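Local coordinates for DUF6836 domain-containing protein (Clostridium leptum, PDB 4PW1) that is of unknown function and has an unusual fold, a nine-stranded antiparallel beta sheet surrounded by alpha helices, at residues Lys131-Asp142 with Asp171-Met179; Glu90-Asn99 with Tyr109-Glu117. All blocks are in the same frame, centred on the assembly; numbering follows the deposited sequence.

Contact 1 (Lys131-Asp142 with Asp171-Met179); sequences KLQEDWEKFLSD and DNAFYMFFM
The ring of Phe174 takes Trp136 CD1 over one face, 3.9 Å from Phe174 CZ, while the carbonyl O of Leu132 and CB of Asp135 meet its edge near the ring plane. The two aromatic planes are oblique, at 49°. Asn172 CG, from the start of the same helix, lies over one face of Tyr175, with Lys138 NZ at the ring's edge in a weak bond to Tyr175 OH. Phe139 meets Phe178 obliquely, CE1 to CE2 at 3.4 Å. Asp135 lies nearly parallel to the amide of Asn172, carboxylate stacked on amide as the two side chains run antiparallel alongside each other.

Polar bonds flank this packing. Asn172 ND2 donates to Asp135 O at 2.9 Å, an oxygen that already accepts from Phe139 N within its helix, and Asn172 OD1 caps the second helix through Tyr175 N. Asp135 OD2 takes Ala173 N at 2.8 Å from above the carboxylate plane, in an almost straight bond (173°), and Lys131 NZ bridges both oxygens of Asp135 on their syn lone pairs, as a salt bridge. That ammonium also reaches Asp171 weakly, which probably offsets the two nearby carboxylates. Tyr175 OH donates to Asp142 O at 2.6 Å.

Phe245 meets Phe174 edge-to-face from strand 244-251. Phe174 sits as a knob among Leu132, Asp135, Trp136 and Phe139: a single knob-into-hole between two helices whose segments run at 67°, the second N-capped by Asn172.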
loop_
_atom_site.group_PDB
_atom_site.type_symbol
_atom_site.label_atom_id
_atom_site.label_comp_id
_atom_site.label_asym_id
_atom_site.label_seq_id
_atom_site.Cartn_x
_atom_site.Cartn_y
_atom_site.Cartn_z
ATOM N N LYS B 131 7.572 19.231 -12.766
ATOM C CA LYS B 131 7.572 20.439 -11.939
ATOM C C LYS B 131 8.131 20.102 -10.537
ATOM O O LYS B 131 8.967 20.844 -9.973
ATOM C CB LYS B 131 6.158 21.056 -11.895
ATOM C CG LYS B 131 5.997 22.357 -11.087
ATOM C CD LYS B 131 6.847 23.534 -11.605
ATOM C CE LYS B 131 6.449 24.868 -10.960
ATOM N NZ LYS B 131 6.199 24.750 -9.479
ATOM N N LEU B 132 7.687 18.984 -9.989
ATOM C CA LEU B 132 8.104 18.549 -8.669
ATOM C C LEU B 132 9.597 18.347 -8.601
ATOM O O LEU B 132 10.264 18.824 -7.669
ATOM C CB LEU B 132 7.353 17.270 -8.328
ATOM C CG LEU B 132 6.979 16.958 -6.905
ATOM C CD1 LEU B 132 6.473 18.164 -6.137
ATOM C CD2 LEU B 132 5.957 15.838 -6.954
ATOM N N GLN B 133 10.153 17.702 -9.620
ATOM C CA GLN B 133 11.599 17.517 -9.702
ATOM C C GLN B 133 12.352 18.846 -9.730
ATOM O O GLN B 133 13.367 18.996 -9.065
ATOM C CB GLN B 133 11.950 16.681 -10.941
ATOM C CG GLN B 133 13.419 16.306 -11.134
ATOM C CD GLN B 133 13.942 15.338 -10.060
ATOM O OE1 GLN B 133 13.195 14.525 -9.504
ATOM N NE2 GLN B 133 15.231 15.433 -9.760
ATOM N N GLU B 134 11.846 19.780 -10.526
ATOM C CA GLU B 134 12.428 21.106 -10.658
ATOM C C GLU B 134 12.346 21.849 -9.318
ATOM O O GLU B 134 13.304 22.455 -8.888
ATOM C CB GLU B 134 11.725 21.910 -11.788
ATOM C CG GLU B 134 12.105 21.490 -13.211
ATOM C CD GLU B 134 11.119 21.958 -14.297
ATOM O OE1 GLU B 134 10.122 22.658 -13.998
ATOM O OE2 GLU B 134 11.345 21.616 -15.476
ATOM N N ASP B 135 11.186 21.789 -8.666
ATOM C CA ASP B 135 11.000 22.475 -7.378
ATOM C C ASP B 135 11.991 21.889 -6.348
ATOM O O ASP B 135 12.567 22.631 -5.526
ATOM C CB ASP B 135 9.571 22.298 -6.845
ATOM C CG ASP B 135 8.539 23.192 -7.538
ATOM O OD1 ASP B 135 8.874 23.942 -8.441
ATOM O OD2 ASP B 135 7.361 23.125 -7.158
ATOM N N TRP B 136 12.158 20.567 -6.395
ATOM C CA TRP B 136 13.011 19.858 -5.464
ATOM C C TRP B 136 14.465 20.278 -5.630
ATOM O O TRP B 136 15.184 20.464 -4.639
ATOM C CB TRP B 136 12.875 18.335 -5.617
ATOM C CG TRP B 136 13.648 17.537 -4.586
ATOM C CD1 TRP B 136 13.510 17.624 -3.231
ATOM C CD2 TRP B 136 14.630 16.509 -4.808
ATOM N NE1 TRP B 136 14.344 16.758 -2.603
ATOM C CE2 TRP B 136 15.055 16.063 -3.541
ATOM C CE3 TRP B 136 15.203 15.942 -5.949
ATOM C CZ2 TRP B 136 16.011 15.073 -3.377
ATOM C CZ3 TRP B 136 16.158 14.949 -5.791
ATOM C CH2 TRP B 136 16.557 14.523 -4.511
ATOM N N GLU B 137 14.906 20.366 -6.879
ATOM C CA GLU B 137 16.281 20.757 -7.165
ATOM C C GLU B 137 16.517 22.186 -6.721
ATOM O O GLU B 137 17.579 22.490 -6.192
ATOM C CB GLU B 137 16.625 20.545 -8.643
ATOM C CG GLU B 137 16.796 19.064 -8.935
ATOM C CD GLU B 137 16.867 18.733 -10.404
ATOM O OE1 GLU B 137 17.342 19.574 -11.198
ATOM O OE2 GLU B 137 16.429 17.623 -10.768
ATOM N N LYS B 138 15.528 23.051 -6.914
ATOM C CA LYS B 138 15.651 24.422 -6.438
ATOM C C LYS B 138 15.775 24.412 -4.897
ATOM O O LYS B 138 16.628 25.079 -4.334
ATOM C CB LYS B 138 14.466 25.271 -6.903
ATOM C CG LYS B 138 14.508 26.721 -6.430
ATOM C CD LYS B 138 15.845 27.405 -6.759
ATOM C CE LYS B 138 15.802 28.911 -6.534
ATOM N NZ LYS B 138 15.415 29.241 -5.132
ATOM N N PHE B 139 14.925 23.635 -4.231
ATOM C CA PHE B 139 15.023 23.490 -2.792
ATOM C C PHE B 139 16.406 23.000 -2.361
ATOM O O PHE B 139 16.998 23.577 -1.436
ATOM C CB PHE B 139 13.918 22.582 -2.244
ATOM C CG PHE B 139 14.102 22.189 -0.801
ATOM C CD1 PHE B 139 13.718 23.042 0.219
ATOM C CD2 PHE B 139 14.647 20.976 -0.470
ATOM C CE1 PHE B 139 13.888 22.695 1.549
ATOM C CE2 PHE B 139 14.808 20.613 0.851
ATOM C CZ PHE B 139 14.431 21.475 1.870
ATOM N N LEU B 140 16.923 21.962 -3.013
ATOM C CA LEU B 140 18.245 21.459 -2.650
ATOM C C LEU B 140 19.336 22.521 -2.800
ATOM O O LEU B 140 20.256 22.576 -1.984
ATOM C CB LEU B 140 18.656 20.240 -3.456
ATOM C CG LEU B 140 17.817 18.978 -3.330
ATOM C CD1 LEU B 140 18.344 17.939 -4.322
ATOM C CD2 LEU B 140 17.793 18.433 -1.910
ATOM N N SER B 141 19.225 23.381 -3.804
ATOM C CA SER B 141 20.216 24.446 -3.978
ATOM C C SER B 141 20.017 25.590 -2.979
ATOM O O SER B 141 20.952 26.330 -2.719
ATOM C CB SER B 141 20.172 25.026 -5.408
ATOM O OG SER B 141 19.043 25.894 -5.534
ATOM N N ASP B 142 18.809 25.755 -2.444
ATOM C CA ASP B 142 18.522 26.859 -1.532
ATOM C C ASP B 142 17.461 26.458 -0.511
ATOM O O ASP B 142 16.280 26.840 -0.614
ATOM C CB ASP B 142 18.091 28.076 -2.332
ATOM C CG ASP B 142 17.980 29.339 -1.479
ATOM O OD1 ASP B 142 18.375 29.335 -0.279
ATOM O OD2 ASP B 142 17.464 30.338 -2.000
ATOM N N ASP B 171 5.908 29.741 -6.283
ATOM C CA ASP B 171 5.078 28.583 -6.570
ATOM C C ASP B 171 5.858 27.268 -6.397
ATOM O O ASP B 171 5.409 26.206 -6.867
ATOM C CB ASP B 171 4.415 28.688 -7.948
ATOM C CG ASP B 171 5.401 28.636 -9.064
ATOM O OD1 ASP B 171 6.442 27.966 -8.918
ATOM O OD2 ASP B 171 5.134 29.265 -10.100
ATOM N N ASN B 172 6.997 27.334 -5.700
ATOM C CA ASN B 172 7.752 26.113 -5.340
ATOM C C ASN B 172 6.970 25.281 -4.306
ATOM O O ASN B 172 6.679 25.746 -3.202
ATOM C CB ASN B 172 9.142 26.499 -4.812
ATOM C CG ASN B 172 10.019 25.299 -4.508
ATOM O OD1 ASN B 172 9.713 24.505 -3.618
ATOM N ND2 ASN B 172 11.109 25.152 -5.252
ATOM N N ALA B 173 6.591 24.047 -4.659
ATOM C CA ALA B 173 5.723 23.266 -3.779
ATOM C C ALA B 173 6.362 23.005 -2.393
ATOM O O ALA B 173 5.649 22.929 -1.360
ATOM C CB ALA B 173 5.339 21.941 -4.444
ATOM N N PHE B 174 7.687 22.854 -2.366
ATOM C CA PHE B 174 8.398 22.532 -1.131
ATOM C C PHE B 174 8.409 23.765 -0.256
ATOM O O PHE B 174 8.017 23.676 0.887
ATOM C CB PHE B 174 9.805 21.973 -1.399
ATOM C CG PHE B 174 9.789 20.646 -2.092
ATOM C CD1 PHE B 174 9.624 19.485 -1.369
ATOM C CD2 PHE B 174 9.856 20.564 -3.479
ATOM C CE1 PHE B 174 9.574 18.261 -1.988
ATOM C CE2 PHE B 174 9.788 19.333 -4.113
ATOM C CZ PHE B 174 9.635 18.168 -3.366
ATOM N N TYR B 175 8.790 24.914 -0.823
ATOM C CA TYR B 175 8.773 26.164 -0.066
ATOM C C TYR B 175 7.386 26.461 0.504
ATOM O O TYR B 175 7.266 26.875 1.663
ATOM C CB TYR B 175 9.239 27.348 -0.911
ATOM C CG TYR B 175 10.676 27.334 -1.353
ATOM C CD1 TYR B 175 11.660 26.611 -0.651
ATOM C CD2 TYR B 175 11.087 28.106 -2.436
ATOM C CE1 TYR B 175 12.994 26.645 -1.049
ATOM C CE2 TYR B 175 12.419 28.152 -2.845
ATOM C CZ TYR B 175 13.378 27.425 -2.150
ATOM O OH TYR B 175 14.701 27.440 -2.567
HETATM N N MSE B 176 6.335 26.255 -0.297
HETATM C CA MSE B 176 4.991 26.594 0.146
HETATM C C MSE B 176 4.573 25.698 1.279
HETATM O O MSE B 176 3.967 26.156 2.286
HETATM C CB MSE B 176 3.944 26.438 -0.950
HETATM C CG MSE B 176 4.146 27.508 -2.009
HETATM SE SE MSE B 176 2.713 27.362 -3.379
HETATM C CE MSE B 176 2.679 25.471 -4.027
ATOM N N PHE B 177 4.869 24.412 1.134
ATOM C CA PHE B 177 4.472 23.457 2.169
ATOM C C PHE B 177 5.246 23.712 3.473
ATOM O O PHE B 177 4.666 23.753 4.538
ATOM C CB PHE B 177 4.692 22.036 1.699
ATOM C CG PHE B 177 4.371 21.003 2.750
ATOM C CD1 PHE B 177 3.060 20.750 3.114
ATOM C CD2 PHE B 177 5.389 20.334 3.398
ATOM C CE1 PHE B 177 2.774 19.822 4.104
ATOM C CE2 PHE B 177 5.123 19.400 4.371
ATOM C CZ PHE B 177 3.805 19.144 4.716
ATOM N N PHE B 178 6.552 23.910 3.400
ATOM C CA PHE B 178 7.322 24.197 4.633
ATOM C C PHE B 178 6.887 25.479 5.320
ATOM O O PHE B 178 6.833 25.549 6.560
ATOM C CB PHE B 178 8.827 24.221 4.346
ATOM C CG PHE B 178 9.366 22.892 3.917
ATOM C CD1 PHE B 178 8.896 21.740 4.470
ATOM C CD2 PHE B 178 10.318 22.800 2.931
ATOM C CE1 PHE B 178 9.360 20.503 4.048
ATOM C CE2 PHE B 178 10.809 21.566 2.539
ATOM C CZ PHE B 178 10.338 20.431 3.104
HETATM N N MSE B 179 6.562 26.486 4.531
HETATM C CA MSE B 179 6.128 27.783 5.094
HETATM C C MSE B 179 4.807 27.594 5.802
HETATM O O MSE B 179 4.605 28.129 6.883
HETATM C CB MSE B 179 5.911 28.832 4.009
HETATM C CG MSE B 179 7.222 29.468 3.547
HETATM SE SE MSE B 179 6.960 30.488 1.858
HETATM C CE MSE B 179 5.188 31.239 2.369
#

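Contact 2 (Glu90-Asn99 with Tyr109-Glu117)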
loop_
_atom_site.group_PDB
_atom_site.type_symbol
_atom_site.label_atom_id
_atom_site.label_comp_id
_atom_site.label_asym_id
_atom_site.label_seq_id
_atom_site.Cartn_x
_atom_site.Cartn_y
_atom_site.Cartn_z
ATOM N N GLU B 90 -16.527 23.898 1.332
ATOM C CA GLU B 90 -16.088 25.307 1.218
ATOM C C GLU B 90 -17.275 26.218 0.898
ATOM O O GLU B 90 -18.318 25.747 0.430
ATOM C CB GLU B 90 -15.065 25.495 0.071
ATOM C CG GLU B 90 -13.591 25.580 0.443
ATOM C CD GLU B 90 -13.221 26.824 1.212
ATOM O OE1 GLU B 90 -14.056 27.721 1.370
ATOM O OE2 GLU B 90 -12.068 26.897 1.673
ATOM N N LYS B 91 -17.107 27.535 1.099
ATOM C CA LYS B 91 -18.189 28.477 0.877
ATOM C C LYS B 91 -18.639 28.444 -0.603
ATOM O O LYS B 91 -19.784 28.716 -0.891
ATOM C CB LYS B 91 -17.818 29.908 1.356
ATOM N N ASP B 92 -17.743 28.087 -1.519
ATOM C CA ASP B 92 -18.055 27.994 -2.935
ATOM C C ASP B 92 -18.417 26.560 -3.409
ATOM O O ASP B 92 -18.416 26.293 -4.604
ATOM C CB ASP B 92 -16.871 28.523 -3.730
ATOM C CG ASP B 92 -15.674 27.623 -3.670
ATOM O OD1 ASP B 92 -15.658 26.601 -2.930
ATOM O OD2 ASP B 92 -14.727 27.959 -4.391
ATOM N N GLY B 93 -18.711 25.659 -2.467
ATOM C CA GLY B 93 -19.288 24.345 -2.785
ATOM C C GLY B 93 -18.336 23.204 -3.021
ATOM O O GLY B 93 -18.768 22.071 -3.141
ATOM N N ARG B 94 -17.040 23.485 -3.025
ATOM C CA ARG B 94 -16.046 22.416 -3.097
ATOM C C ARG B 94 -16.128 21.521 -1.861
ATOM O O ARG B 94 -16.301 22.010 -0.749
ATOM C CB ARG B 94 -14.630 23.000 -3.193
ATOM C CG ARG B 94 -14.272 23.539 -4.576
ATOM C CD ARG B 94 -12.924 24.234 -4.521
ATOM N NE ARG B 94 -13.026 25.438 -3.725
ATOM C CZ ARG B 94 -12.003 26.187 -3.352
ATOM N NH1 ARG B 94 -10.773 25.850 -3.715
ATOM N NH2 ARG B 94 -12.218 27.259 -2.607
ATOM N N ARG B 95 -16.049 20.217 -2.073
ATOM C CA ARG B 95 -16.187 19.264 -0.986
ATOM C C ARG B 95 -14.864 18.618 -0.697
ATOM O O ARG B 95 -14.178 18.160 -1.606
ATOM C CB ARG B 95 -17.229 18.215 -1.354
ATOM C CG ARG B 95 -18.582 18.883 -1.558
ATOM C CD ARG B 95 -19.686 17.896 -1.841
ATOM N NE ARG B 95 -19.299 17.059 -2.948
ATOM C CZ ARG B 95 -20.052 16.087 -3.442
ATOM N NH1 ARG B 95 -21.249 15.843 -2.926
ATOM N NH2 ARG B 95 -19.601 15.377 -4.463
ATOM N N TYR B 96 -14.499 18.579 0.566
ATOM C CA TYR B 96 -13.236 18.009 0.995
ATOM C C TYR B 96 -13.416 16.890 2.002
ATOM O O TYR B 96 -14.390 16.846 2.725
ATOM C CB TYR B 96 -12.398 19.079 1.656
ATOM C CG TYR B 96 -11.945 20.131 0.727
ATOM C CD1 TYR B 96 -12.739 21.237 0.492
ATOM C CD2 TYR B 96 -10.727 20.031 0.076
ATOM C CE1 TYR B 96 -12.340 22.226 -0.366
ATOM C CE2 TYR B 96 -10.316 21.019 -0.810
ATOM C CZ TYR B 96 -11.136 22.125 -1.011
ATOM O OH TYR B 96 -10.801 23.169 -1.839
ATOM N N LEU B 97 -12.472 15.963 2.009
ATOM C CA LEU B 97 -12.280 15.056 3.136
ATOM C C LEU B 97 -10.960 15.447 3.770
ATOM O O LEU B 97 -9.941 15.601 3.078
ATOM C CB LEU B 97 -12.240 13.588 2.676
ATOM C CG LEU B 97 -13.554 12.993 2.185
ATOM C CD1 LEU B 97 -13.388 11.550 1.717
ATOM C CD2 LEU B 97 -14.647 13.090 3.263
ATOM N N VAL B 98 -11.000 15.634 5.073
ATOM C CA VAL B 98 -9.827 15.842 5.875
ATOM C C VAL B 98 -9.547 14.592 6.707
ATOM O O VAL B 98 -10.443 14.079 7.392
ATOM C CB VAL B 98 -10.008 16.987 6.847
ATOM C CG1 VAL B 98 -8.771 17.168 7.729
ATOM C CG2 VAL B 98 -10.323 18.252 6.102
ATOM N N ASN B 99 -8.299 14.151 6.671
ATOM C CA ASN B 99 -7.810 13.065 7.501
ATOM C C ASN B 99 -6.608 13.552 8.291
ATOM O O ASN B 99 -5.742 14.256 7.750
ATOM C CB ASN B 99 -7.426 11.866 6.643
ATOM C CG ASN B 99 -8.640 11.097 6.197
ATOM O OD1 ASN B 99 -9.152 10.260 6.932
ATOM N ND2 ASN B 99 -9.198 11.487 5.069
ATOM N N TYR B 109 0.207 12.652 10.361
ATOM C CA TYR B 109 -0.561 12.529 9.157
ATOM C C TYR B 109 -1.558 13.670 9.027
ATOM O O TYR B 109 -2.244 13.994 9.967
ATOM C CB TYR B 109 -1.254 11.158 9.057
ATOM C CG TYR B 109 -1.953 10.960 7.729
ATOM C CD1 TYR B 109 -3.143 11.648 7.437
ATOM C CD2 TYR B 109 -1.402 10.172 6.747
ATOM C CE1 TYR B 109 -3.748 11.512 6.211
ATOM C CE2 TYR B 109 -1.997 10.034 5.498
ATOM C CZ TYR B 109 -3.159 10.687 5.253
ATOM O OH TYR B 109 -3.734 10.571 4.045
ATOM N N PHE B 110 -1.574 14.300 7.849
ATOM C CA PHE B 110 -2.565 15.297 7.470
ATOM C C PHE B 110 -2.874 15.168 5.979
ATOM O O PHE B 110 -1.969 15.065 5.190
ATOM C CB PHE B 110 -2.019 16.704 7.719
ATOM C CG PHE B 110 -2.963 17.792 7.284
ATOM C CD1 PHE B 110 -2.940 18.288 5.998
ATOM C CD2 PHE B 110 -3.893 18.303 8.165
ATOM C CE1 PHE B 110 -3.822 19.286 5.604
ATOM C CE2 PHE B 110 -4.795 19.259 7.768
ATOM C CZ PHE B 110 -4.765 19.756 6.484
ATOM N N SER B 111 -4.139 15.190 5.586
ATOM C CA SER B 111 -4.464 15.359 4.188
ATOM C C SER B 111 -5.799 16.092 4.035
ATOM O O SER B 111 -6.769 15.894 4.835
ATOM C CB SER B 111 -4.499 13.989 3.478
ATOM O OG SER B 111 -5.667 13.289 3.876
ATOM N N TYR B 112 -5.849 16.916 2.991
ATOM C CA TYR B 112 -6.949 17.800 2.672
ATOM C C TYR B 112 -7.253 17.633 1.186
ATOM O O TYR B 112 -6.550 18.172 0.342
ATOM C CB TYR B 112 -6.477 19.214 2.968
ATOM C CG TYR B 112 -7.445 20.346 2.767
ATOM C CD1 TYR B 112 -8.376 20.671 3.742
ATOM C CD2 TYR B 112 -7.352 21.160 1.656
ATOM C CE1 TYR B 112 -9.227 21.761 3.581
ATOM C CE2 TYR B 112 -8.193 22.255 1.482
ATOM C CZ TYR B 112 -9.118 22.565 2.462
ATOM O OH TYR B 112 -9.931 23.635 2.296
ATOM N N VAL B 113 -8.282 16.856 0.866
ATOM C CA VAL B 113 -8.441 16.330 -0.468
ATOM C C VAL B 113 -9.791 16.708 -1.035
ATOM O O VAL B 113 -10.855 16.341 -0.502
ATOM C CB VAL B 113 -8.210 14.792 -0.539
ATOM C CG1 VAL B 113 -8.479 14.264 -1.965
ATOM C CG2 VAL B 113 -6.809 14.415 -0.132
ATOM N N ASN B 114 -9.759 17.469 -2.124
ATOM C CA ASN B 114 -10.994 17.876 -2.808
ATOM C C ASN B 114 -11.605 16.641 -3.493
ATOM O O ASN B 114 -10.982 16.035 -4.316
ATOM C CB ASN B 114 -10.628 18.943 -3.808
ATOM C CG ASN B 114 -11.765 19.375 -4.717
ATOM O OD1 ASN B 114 -12.890 18.894 -4.711
ATOM N ND2 ASN B 114 -11.433 20.304 -5.534
ATOM N N GLN B 115 -12.828 16.320 -3.137
ATOM C CA GLN B 115 -13.518 15.126 -3.597
ATOM C C GLN B 115 -14.092 15.280 -4.966
ATOM O O GLN B 115 -14.483 14.292 -5.563
ATOM C CB GLN B 115 -14.666 14.771 -2.633
ATOM C CG GLN B 115 -14.169 14.491 -1.226
ATOM C CD GLN B 115 -13.171 13.369 -1.265
ATOM O OE1 GLN B 115 -11.954 13.528 -1.052
ATOM N NE2 GLN B 115 -13.663 12.248 -1.632
ATOM N N ASP B 116 -14.158 16.495 -5.476
ATOM C CA ASP B 116 -14.720 16.699 -6.799
ATOM C C ASP B 116 -13.652 17.124 -7.802
ATOM O O ASP B 116 -13.984 17.604 -8.860
ATOM C CB ASP B 116 -15.852 17.716 -6.746
ATOM C CG ASP B 116 -16.919 17.327 -5.746
ATOM O OD1 ASP B 116 -17.493 16.220 -5.889
ATOM O OD2 ASP B 116 -17.189 18.114 -4.801
ATOM N N GLU B 117 -12.370 16.913 -7.513
ATOM C CA GLU B 117 -11.363 17.380 -8.448
ATOM C C GLU B 117 -11.332 16.485 -9.698
ATOM O O GLU B 117 -11.664 15.295 -9.664
ATOM C CB GLU B 117 -9.987 17.498 -7.797
ATOM C CG GLU B 117 -9.330 16.203 -7.493
ATOM C CD GLU B 117 -7.901 16.358 -6.966
ATOM O OE1 GLU B 117 -7.396 17.495 -6.727
ATOM O OE2 GLU B 117 -7.285 15.295 -6.782
HETATM O O HOH W 1 -9.873 25.058 0.223
HETATM O O HOH W 2 -19.033 20.170 -5.131
HETATM O O HOH W 3 -15.136 19.903 -4.757
HETATM O O HOH W 4 -8.104 13.544 3.149
#
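Backbone bonds set the register between Tyr96 and Asn99 on one strand and Ser111 and Asn114 on the other. Leu97 with Val113 and Asn99 with Ser111 are hydrogen-bonded pairs, each closed by two N-H...O bonds; Leu97 N to Val113 O is 3.0 Å. Beyond the last bridge, Gln115 N reaches Arg95 O at 2.7 Å. The CA atoms of Tyr96 and Val98 add C-H...O contacts to Val113 O and Ser111 O.

Aromatic and apolar contacts gather on the face bearing Tyr96, Val98 and Tyr112. Tyr96 and Tyr112 form an offset stack, planes 22° apart, with Tyr112 CZ over the centre of the Tyr96 ring and CE2 to CE2 only 3.4 Å. Tyr112 CG is anti to the backbone N (chi1 -178°) whereas Tyr96 CG lies beside its own (chi1 -67°), which brings these diagonal neighbours face to face. Val98 CG2 touches Tyr112 CD1.

These are the two strands of a beta hairpin, 95-103 and 106-114, in the middle of the antiparallel sheet: strand 80-89 pairs with the first and strand 244-251 with the second.

Charge and water gather at the open end of the hairpin, beside the turns Glu90-Gly93 and Asn114-Glu117. Arg95 grips Asp116 side-on, NH2 to OD1 at 2.7 Å and NE to OD2 at 3.0 Å, both on syn lone pairs, the two groups nearly coplanar. Asn114 OD1 accepts from Asp116 N, an Asx turn consistent with the placing of the carboxylate beside Arg95, and water 3 links Arg95 N to the side-chain oxygens Asn114 OD1 and Asp116 OD2. Water 1 joins Glu90 OE2 to both tyrosine hydroxyls, 2.5 Å from Tyr112 OH. Farther along, water 4 bridges Leu97 O, Asn99 ND2 and Ser111 OG, while Asn99 OD1 accepts from Asp85 N of strand 80-89.

In the fold
Contact 2 joins neighbouring strands within the sheet, while contact 1 packs two of the surrounding helices against each other; their centres lie about 23 Å apart and they do not touch. They run in series, strand 106-114 of contact 2 leading on to helix 122-141 of contact 1. Both are partly buried. In contact 1, aromatic packing sits beside a salt-bridge network and a helix cap, whereas contact 2 rests on repeated backbone bonds, with a buried tyrosine stack and an exposed ion pair near one end. Strand 244-251 is a shared neighbour: Phe245 packs on the helices, and Val246 and Phe248 bond to strand 106-114.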